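Local coordinates for single-strand binding protein (Thermotoga maritima, PDB 1Z9F) that probably binds single-stranded DNA, as an OB-fold protein of the bacterial SSB family that assembles into homotetramers, at residues A[17-23]-A[87-93]; A[39-43]-A[68-74]. All blocks are in the same frame, centred on the assembly; numbering follows the deposited sequence.

Interaction 1. Residues A[17-23]-A[87-93]; sequences NKIILIG and VLVEGEM
I19, L21 and G23 pair in antiparallel fashion with G91, V89 and V87, each couple closed by two backbone hydrogen bonds, while the strand segments cross at 138° with their axes 4.6 Å apart. At the far end N17 takes over from the backbone. Its side-chain amide spans M93 like a further rung: OD1 accepts from M93 N at 2.9 Å, and ND2 gives a nearly straight bond to M93 O at 2.8 Å, with that oxygen lying in the amide plane. CG anti to the backbone N (chi1 175°) sends the amide across to M93, and the two bonds fix its flip. These are the first and fourth strands of the OB fold, the pair that joins the two ends of its five-stranded sheet. L21, V87 and V89 face inward, L21 reaching F65 and V89 reaching I67; I19, on the same face, packs on V111 and on M93 of the second subunit. On the other face I22 CG1 meets L88 CD1 at 3.9 Å, and I20 CG1 lies alongside E90 CG. K18 NZ forms a salt bridge with E90 OE2, modelled too short to trust in detail. The outer edge of 17-23 pairs with a strand of the second subunit, extending the sheet across the interface.

Interaction 2. Residues A[39-43]-A[68-74]; sequences PVTTF and VTFGRLA
V40 and F70 sit side by side as a non-hydrogen-bonded antiparallel pair, followed by the hydrogen-bonded pair T41 and T69 and then by T42 and V68. The backbone bonds run T41 N to T69 O, T69 N to T41 O at 2.9 Å, and G71 N to P39 O at 3.0 Å. This last bond is bent (135° at the hydrogen) and lies close to the passage from strand to helix.

The side-chain hydrogen bonds belong to the two threonines. T69 OG1 lies between its own N and carbonyl carbon (chi1 55°) and donates to T41 O at 2.8 Å, so one carbonyl oxygen accepts two hydrogen bonds from the same residue. The hydroxyl approaches from 33° out of the carbonyl plane, whereas T69 N comes in nearly along the C=O direction. T41 OG1 lies 2.8 Å from A74 O of the helix and also hydrogen-bonds E31 OE1. With an alanine in place of T69, T41 O would probably be left with the backbone N-H alone and the two strands would lose a side-chain tie.

Apolar contacts lie on both faces. V40 CG1 stands over one face of the F70 ring, toward its rim, in a CH-pi contact 4.1 Å from the centroid, and it also touches V68 CG1 at 3.8 Å. On the T41 and T69 side, T69 CG2 rests against F43 CE1 at 4.1 Å, and P39 CB packs on A74 CB.

Together these bonds tie the second and third strands of the OB fold to the start of the helix: the T69 hydroxyl reinforces the strand pairing and that of T41 sits between the helix backbone and E31, while the opposite face relies on hydrocarbon and ring packing.

Interaction 2 is nested in the chain loop that interaction 1 closes, and all four segments contribute strands to one sheet, in which strands 16-33 and 39-48 are neighbours; 68-74 runs on into helix 71-80. The centres of the two contacts are about 14 Å apart, on opposite sides of the chain's centre, yet V87 CG2 and F43 CE2 meet at 4.2 Å. Interaction 1 is partly buried: one face belongs to the core, the other carries aliphatic chains and an ion pair, and its edge serves the subunit interface. Interaction 2 is the more buried, although F70 is exposed, and lacks contact with the second subunit. N17's amide and the T69 hydroxyl both add side-chain bonds between strands, while T41 OG1 reaches toward the helix.

Interaction 1. Residues A[17-23]-A[87-93]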
loop_
_atom_site.group_PDB
_atom_site.type_symbol
_atom_site.label_atom_id
_atom_site.label_comp_id
_atom_site.label_asym_id
_atom_site.label_seq_id
_atom_site.Cartn_x
_atom_site.Cartn_y
_atom_site.Cartn_z
ATOM N N ASN A 17 2.703 7.479 5.677
ATOM C CA ASN A 17 2.167 6.593 4.660
ATOM C C ASN A 17 3.222 6.446 3.593
ATOM O O ASN A 17 3.475 7.367 2.882
ATOM C CB ASN A 17 0.880 7.193 4.101
ATOM C CG ASN A 17 0.301 6.410 2.958
ATOM O OD1 ASN A 17 1.010 5.733 2.220
ATOM N ND2 ASN A 17 -1.021 6.533 2.779
ATOM N N LYS A 18 3.857 5.283 3.514
ATOM C CA LYS A 18 4.925 5.091 2.584
ATOM C C LYS A 18 4.821 3.742 1.957
ATOM O O LYS A 18 4.733 2.723 2.668
ATOM C CB LYS A 18 6.216 5.178 3.367
ATOM C CG LYS A 18 7.464 5.242 2.570
ATOM C CD LYS A 18 7.313 6.169 1.541
ATOM C CE LYS A 18 8.560 6.695 0.988
ATOM N NZ LYS A 18 8.157 7.806 0.028
ATOM N N ILE A 19 4.852 3.707 0.628
ATOM C CA ILE A 19 4.895 2.417 -0.050
ATOM C C ILE A 19 6.067 2.375 -1.050
ATOM O O ILE A 19 6.318 3.317 -1.745
ATOM C CB ILE A 19 3.513 2.003 -0.676
ATOM C CG1 ILE A 19 3.574 0.532 -1.116
ATOM C CG2 ILE A 19 3.116 2.891 -1.840
ATOM C CD1 ILE A 19 2.281 -0.055 -1.408
ATOM N N ILE A 20 6.793 1.260 -1.049
ATOM C CA ILE A 20 7.895 1.011 -1.954
ATOM C C ILE A 20 7.658 -0.343 -2.588
ATOM O O ILE A 20 7.554 -1.352 -1.892
ATOM C CB ILE A 20 9.230 0.984 -1.233
ATOM C CG1 ILE A 20 9.414 2.289 -0.467
ATOM C CG2 ILE A 20 10.354 0.697 -2.218
ATOM C CD1 ILE A 20 10.567 2.288 0.479
ATOM N N LEU A 21 7.579 -0.335 -3.914
ATOM C CA LEU A 21 7.245 -1.522 -4.706
ATOM C C LEU A 21 8.305 -1.630 -5.765
ATOM O O LEU A 21 8.814 -0.610 -6.211
ATOM C CB LEU A 21 5.881 -1.352 -5.385
ATOM C CG LEU A 21 4.717 -1.063 -4.432
ATOM C CD1 LEU A 21 3.524 -0.591 -5.157
ATOM C CD2 LEU A 21 4.400 -2.277 -3.581
ATOM N N ILE A 22 8.687 -2.856 -6.105
ATOM C CA ILE A 22 9.482 -3.138 -7.300
ATOM C C ILE A 22 8.727 -4.188 -8.123
ATOM O O ILE A 22 8.505 -5.306 -7.650
ATOM C CB ILE A 22 10.881 -3.651 -6.978
ATOM C CG1 ILE A 22 11.708 -2.557 -6.315
ATOM C CG2 ILE A 22 11.582 -4.088 -8.245
ATOM C CD1 ILE A 22 13.060 -3.018 -5.843
ATOM N N GLY A 23 8.316 -3.808 -9.335
ATOM C CA GLY A 23 7.578 -4.698 -10.206
ATOM C C GLY A 23 7.713 -4.342 -11.667
ATOM O O GLY A 23 8.286 -3.314 -12.016
ATOM N N VAL A 87 10.393 -1.575 -12.636
ATOM C CA VAL A 87 10.579 -0.286 -11.968
ATOM C C VAL A 87 10.473 -0.359 -10.436
ATOM O O VAL A 87 9.801 -1.227 -9.871
ATOM C CB VAL A 87 9.615 0.789 -12.517
ATOM C CG1 VAL A 87 9.937 1.082 -13.980
ATOM C CG2 VAL A 87 8.148 0.379 -12.364
ATOM N N LEU A 88 11.191 0.547 -9.780
ATOM C CA LEU A 88 10.984 0.826 -8.383
ATOM C C LEU A 88 9.963 1.925 -8.342
ATOM O O LEU A 88 10.049 2.877 -9.110
ATOM C CB LEU A 88 12.270 1.306 -7.711
ATOM C CG LEU A 88 12.069 1.550 -6.209
ATOM C CD1 LEU A 88 13.221 0.977 -5.465
ATOM C CD2 LEU A 88 11.825 3.023 -5.819
ATOM N N VAL A 89 8.982 1.794 -7.466
ATOM C CA VAL A 89 8.049 2.866 -7.220
ATOM C C VAL A 89 8.024 3.203 -5.741
ATOM O O VAL A 89 7.807 2.349 -4.902
ATOM C CB VAL A 89 6.635 2.513 -7.733
ATOM C CG1 VAL A 89 5.599 3.492 -7.204
ATOM C CG2 VAL A 89 6.626 2.498 -9.274
ATOM N N GLU A 90 8.234 4.471 -5.447
ATOM C CA GLU A 90 8.096 4.980 -4.118
ATOM C C GLU A 90 6.959 5.986 -4.077
ATOM O O GLU A 90 6.879 6.889 -4.895
ATOM C CB GLU A 90 9.376 5.668 -3.702
ATOM C CG GLU A 90 9.393 5.902 -2.252
ATOM C CD GLU A 90 10.463 6.761 -1.855
ATOM O OE1 GLU A 90 11.535 6.652 -2.464
ATOM O OE2 GLU A 90 10.266 7.548 -0.917
ATOM N N GLY A 91 6.064 5.844 -3.120
ATOM C CA GLY A 91 5.069 6.862 -2.958
ATOM C C GLY A 91 4.132 6.604 -1.819
ATOM O O GLY A 91 4.536 6.085 -0.784
ATOM N N GLU A 92 2.868 6.998 -2.015
ATOM C CA GLU A 92 1.872 6.835 -0.979
ATOM C C GLU A 92 0.778 5.936 -1.417
ATOM O O GLU A 92 0.432 5.879 -2.584
ATOM C CB GLU A 92 1.326 8.170 -0.557
ATOM C CG GLU A 92 2.248 8.897 0.341
ATOM C CD GLU A 92 1.703 10.246 0.725
ATOM O OE1 GLU A 92 0.609 10.574 0.207
ATOM O OE2 GLU A 92 2.370 10.980 1.515
ATOM N N MET A 93 0.252 5.179 -0.475
ATOM C CA MET A 93 -0.844 4.281 -0.790
ATOM C C MET A 93 -2.111 5.067 -0.509
ATOM O O MET A 93 -2.431 5.365 0.640
ATOM C CB MET A 93 -0.737 2.993 0.023
ATOM C CG MET A 93 -1.729 1.882 -0.395
ATOM S SD MET A 93 -1.611 1.380 -2.129
ATOM C CE MET A 93 -3.070 2.032 -2.792
#

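Interaction 2. Residues A[39-43]-A[68-74]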
loop_
_atom_site.group_PDB
_atom_site.type_symbol
_atom_site.label_atom_id
_atom_site.label_comp_id
_atom_site.label_asym_id
_atom_site.label_seq_id
_atom_site.Cartn_x
_atom_site.Cartn_y
_atom_site.Cartn_z
ATOM N N PRO A 39 0.260 17.202 -16.315
ATOM C CA PRO A 39 0.412 15.858 -16.862
ATOM C C PRO A 39 0.232 14.751 -15.823
ATOM O O PRO A 39 0.833 14.790 -14.749
ATOM C CB PRO A 39 1.840 15.868 -17.437
ATOM C CG PRO A 39 2.307 17.316 -17.346
ATOM C CD PRO A 39 1.567 17.862 -16.181
ATOM N N VAL A 40 -0.611 13.777 -16.150
ATOM C CA VAL A 40 -0.842 12.618 -15.297
ATOM C C VAL A 40 -0.653 11.374 -16.132
ATOM O O VAL A 40 -1.231 11.235 -17.202
ATOM C CB VAL A 40 -2.267 12.604 -14.708
ATOM C CG1 VAL A 40 -2.339 11.712 -13.510
ATOM C CG2 VAL A 40 -2.692 14.003 -14.341
ATOM N N THR A 41 0.176 10.478 -15.633
ATOM C CA THR A 41 0.451 9.223 -16.281
ATOM C C THR A 41 0.180 8.128 -15.245
ATOM O O THR A 41 0.568 8.234 -14.093
ATOM C CB THR A 41 1.893 9.186 -16.808
ATOM O OG1 THR A 41 2.103 10.304 -17.688
ATOM C CG2 THR A 41 2.166 7.903 -17.555
ATOM N N THR A 42 -0.567 7.120 -15.664
ATOM C CA THR A 42 -0.884 6.015 -14.828
ATOM C C THR A 42 -0.344 4.771 -15.498
ATOM O O THR A 42 -0.155 4.735 -16.717
ATOM C CB THR A 42 -2.398 5.878 -14.574
ATOM O OG1 THR A 42 -3.091 5.587 -15.801
ATOM C CG2 THR A 42 -2.945 7.151 -13.945
ATOM N N PHE A 43 -0.050 3.782 -14.660
ATOM C CA PHE A 43 0.333 2.455 -15.099
ATOM C C PHE A 43 0.221 1.520 -13.907
ATOM O O PHE A 43 0.216 1.953 -12.769
ATOM C CB PHE A 43 1.747 2.431 -15.690
ATOM C CG PHE A 43 2.807 2.960 -14.783
ATOM C CD1 PHE A 43 3.054 4.320 -14.704
ATOM C CD2 PHE A 43 3.601 2.095 -14.045
ATOM C CE1 PHE A 43 4.064 4.823 -13.882
ATOM C CE2 PHE A 43 4.619 2.583 -13.207
ATOM C CZ PHE A 43 4.847 3.953 -13.129
ATOM N N VAL A 68 0.074 6.116 -10.064
ATOM C CA VAL A 68 -0.205 7.447 -10.573
ATOM C C VAL A 68 1.032 8.341 -10.421
ATOM O O VAL A 68 1.646 8.358 -9.367
ATOM C CB VAL A 68 -1.377 8.121 -9.815
ATOM C CG1 VAL A 68 -1.945 9.280 -10.631
ATOM C CG2 VAL A 68 -2.460 7.129 -9.540
ATOM N N THR A 69 1.360 9.091 -11.475
ATOM C CA THR A 69 2.428 10.088 -11.476
ATOM C C THR A 69 1.892 11.453 -11.959
ATOM O O THR A 69 0.957 11.512 -12.743
ATOM C CB THR A 69 3.566 9.651 -12.401
ATOM O OG1 THR A 69 3.037 9.388 -13.697
ATOM C CG2 THR A 69 4.216 8.388 -11.891
ATOM N N PHE A 70 2.494 12.536 -11.468
ATOM C CA PHE A 70 2.091 13.911 -11.795
ATOM C C PHE A 70 3.301 14.748 -12.197
ATOM O O PHE A 70 4.421 14.467 -11.770
ATOM C CB PHE A 70 1.403 14.559 -10.596
ATOM C CG PHE A 70 0.101 13.923 -10.246
ATOM C CD1 PHE A 70 0.054 12.811 -9.429
ATOM C CD2 PHE A 70 -1.093 14.427 -10.755
ATOM C CE1 PHE A 70 -1.156 12.213 -9.117
ATOM C CE2 PHE A 70 -2.308 13.829 -10.438
ATOM C CZ PHE A 70 -2.335 12.713 -9.615
ATOM N N GLY A 71 3.076 15.767 -13.020
ATOM C CA GLY A 71 4.138 16.699 -13.415
ATOM C C GLY A 71 5.256 16.022 -14.187
ATOM O O GLY A 71 5.000 15.139 -15.005
ATOM N N ARG A 72 6.497 16.420 -13.912
ATOM C CA ARG A 72 7.668 15.906 -14.642
ATOM C C ARG A 72 7.814 14.388 -14.559
ATOM O O ARG A 72 8.347 13.754 -15.471
ATOM C CB ARG A 72 8.951 16.559 -14.127
ATOM N N LEU A 73 7.352 13.814 -13.454
ATOM C CA LEU A 73 7.381 12.370 -13.259
ATOM C C LEU A 73 6.382 11.660 -14.169
ATOM O O LEU A 73 6.703 10.622 -14.752
ATOM C CB LEU A 73 7.080 12.047 -11.804
ATOM C CG LEU A 73 7.502 10.665 -11.327
ATOM C CD1 LEU A 73 9.000 10.481 -11.478
ATOM C CD2 LEU A 73 7.069 10.509 -9.897
ATOM N N ALA A 74 5.169 12.217 -14.270
ATOM C CA ALA A 74 4.198 11.821 -15.310
ATOM C C ALA A 74 4.844 11.923 -16.673
ATOM O O ALA A 74 4.775 10.987 -17.458
ATOM C CB ALA A 74 2.947 12.686 -15.260
#